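Local coordinates for protein DMSP lyase (Ruegeria pomeroyi, PDB 5CU1) that belongs to the cupin superfamily of beta-barrel proteins, many of which bind a metal, and holds an iron(III) ion, at residues Q27-H30 / A31-A35. Sequence-based numbering, arbitrary orientation.
Sequences QALH and AREPA
Leu29 lies between the side chains of Arg32 and Glu33, which reach back to it from the next turn at the C-terminal end of helix 17-32. Its CD1 meets the aliphatic CG of Glu33 at 3.5 Å and lies 3.7 Å from Arg32 NH2. The Arg32 chain bends at chi3 (-86°) and folds back along the helix, bringing one face of the guanidinium over Leu29 CA, 4.0 Å from the plane, and NH1 alongside Ala28 CB. Leu29 and Arg32 side chains cross at about a right angle. Behind them, weak backbone hydrogen bonds hold the last turn: Ala31 N to Gln27 O (3.4 Å) and Arg32 N to Ala28 O, then Glu33 N to His30 O as the turn tightens. Glu33 occupies the N-cap position of helix 34-39, and its OE2 is hydrogen-bonded to Tyr73 OH, while Phe148 of strand 144-150 touches its side chain. His30 leaves on another side of the helix and packs on Leu36 and Leu42, with NE2 weakly bonded to Val40 O. Since all three backbone bonds are weak, the helix end probably relies also on Glu33, whose bent chain (chi2 -74°) is held at CG by Leu29 and at its carboxylate by Tyr73.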
ATOM      1  N   GLN A  27       3.095  11.379   8.845  1.00 25.41           N
ATOM      2  CA  GLN A  27       2.763  12.763   9.014  1.00 26.65           C
ATOM      3  C   GLN A  27       3.851  13.697   8.537  1.00 28.39           C
ATOM      4  O   GLN A  27       3.609  14.674   7.931  1.00 27.96           O
ATOM      5  CB  GLN A  27       2.337  12.995  10.465  1.00 24.35           C
ATOM      6  CG  GLN A  27       0.974  12.562  10.734  1.00 26.52           C
ATOM      7  CD  GLN A  27       0.620  12.517  12.136  1.00 37.39           C
ATOM      8  OE1 GLN A  27       1.404  12.242  12.891  1.00 36.56           O
ATOM      9  NE2 GLN A  27      -0.605  12.826  12.474  1.00 35.81           N
ATOM     10  N   ALA A  28       5.067  13.326   8.877  1.00 26.73           N
ATOM     11  CA  ALA A  28       6.273  13.968   8.437  1.00 24.50           C
ATOM     12  C   ALA A  28       6.619  13.756   7.112  1.00 25.51           C
ATOM     13  O   ALA A  28       7.017  14.583   6.621  1.00 37.16           O
ATOM     14  CB  ALA A  28       7.433  13.674   9.326  1.00 21.82           C
ATOM     15  N   LEU A  29       6.316  12.726   6.414  1.00 27.73           N
ATOM     16  CA  LEU A  29       6.604  12.606   4.977  1.00 25.76           C
ATOM     17  C   LEU A  29       5.684  13.152   4.076  1.00 22.14           C
ATOM     18  O   LEU A  29       6.010  13.507   3.099  1.00 24.18           O
ATOM     19  CB  LEU A  29       6.641  11.122   4.701  1.00 26.11           C
ATOM     20  CG  LEU A  29       6.665  10.582   3.339  1.00 17.88           C
ATOM     21  CD1 LEU A  29       7.986  10.762   2.821  1.00 23.41           C
ATOM     22  CD2 LEU A  29       6.282   9.275   3.385  1.00 19.31           C
ATOM     23  N   HIS A  30       4.526  13.261   4.524  1.00 25.12           N
ATOM     24  CA  HIS A  30       3.457  13.849   3.944  1.00 25.44           C
ATOM     25  C   HIS A  30       3.738  15.283   3.772  1.00 29.52           C
ATOM     26  O   HIS A  30       3.702  15.733   2.719  1.00 32.65           O
ATOM     27  CB  HIS A  30       2.310  13.734   4.756  1.00 26.90           C
ATOM     28  CG  HIS A  30       1.072  14.288   4.166  1.00 29.66           C
ATOM     29  ND1 HIS A  30       0.679  15.550   4.330  1.00 31.44           N
ATOM     30  CD2 HIS A  30       0.143  13.724   3.423  1.00 28.85           C
ATOM     31  CE1 HIS A  30      -0.463  15.717   3.762  1.00 33.07           C
ATOM     32  NE2 HIS A  30      -0.809  14.623   3.210  1.00 30.09           N
ATOM     33  N   ALA A  31       4.073  15.877   4.833  1.00 23.25           N
ATOM     34  CA  ALA A  31       4.629  17.074   4.840  1.00 29.15           C
ATOM     35  C   ALA A  31       5.844  17.368   4.003  1.00 32.79           C
ATOM     36  O   ALA A  31       5.804  18.325   3.421  1.00 38.65           O
ATOM     37  CB  ALA A  31       4.622  17.752   6.170  1.00 25.65           C
ATOM     38  N   ARG A  32       6.816  16.547   3.858  1.00 26.82           N
ATOM     39  CA  ARG A  32       7.945  16.777   3.017  1.00 27.27           C
ATOM     40  C   ARG A  32       7.845  16.559   1.538  1.00 29.50           C
ATOM     41  O   ARG A  32       8.678  16.936   0.800  1.00 29.87           O
ATOM     42  CB  ARG A  32       9.141  16.071   3.486  1.00 23.70           C
ATOM     43  CG  ARG A  32       9.180  15.575   4.829  1.00 27.15           C
ATOM     44  CD  ARG A  32      10.559  15.027   5.184  1.00 28.71           C
ATOM     45  NE  ARG A  32      10.720  13.731   4.822  1.00 24.78           N
ATOM     46  CZ  ARG A  32      10.518  12.728   5.570  1.00 30.93           C
ATOM     47  NH1 ARG A  32      10.299  12.739   6.755  1.00 29.63           N
ATOM     48  NH2 ARG A  32      10.727  11.661   5.065  1.00 34.40           N
ATOM     49  N   GLU A  33       6.782  15.934   1.164  1.00 25.80           N
ATOM     50  CA  GLU A  33       6.509  15.452  -0.104  1.00 22.36           C
ATOM     51  C   GLU A  33       5.327  16.031  -0.771  1.00 21.17           C
ATOM     52  O   GLU A  33       4.323  15.716  -0.499  1.00 22.49           O
ATOM     53  CB  GLU A  33       6.415  13.887  -0.136  1.00 23.49           C
ATOM     54  CG  GLU A  33       7.648  13.051   0.195  1.00 27.39           C
ATOM     55  CD  GLU A  33       8.702  12.985  -0.792  1.00 23.47           C
ATOM     56  OE1 GLU A  33       8.534  13.256  -1.770  1.00 26.84           O
ATOM     57  OE2 GLU A  33       9.656  12.660  -0.640  1.00 27.85           O
ATOM     58  N   PRO A  34       5.509  16.875  -1.767  1.00 23.54           N
ATOM     59  CA  PRO A  34       4.417  17.597  -2.413  1.00 22.30           C
ATOM     60  C   PRO A  34       3.316  16.822  -3.092  1.00 22.45           C
ATOM     61  O   PRO A  34       2.241  17.226  -3.142  1.00 22.74           O
ATOM     62  CB  PRO A  34       5.174  18.469  -3.397  1.00 20.72           C
ATOM     63  CG  PRO A  34       6.448  18.533  -2.920  1.00 21.91           C
ATOM     64  CD  PRO A  34       6.785  17.342  -2.321  1.00 22.69           C
ATOM     65  N   ALA A  35       3.641  15.673  -3.590  1.00 20.86           N
ATOM     66  CA  ALA A  35       2.719  14.820  -4.265  1.00 20.23           C
ATOM     67  C   ALA A  35       1.755  14.196  -3.223  1.00 21.56           C
ATOM     68  O   ALA A  35       0.723  14.052  -3.507  1.00 24.84           O
ATOM     69  CB  ALA A  35       3.350  13.881  -5.160  1.00 17.30           C
TER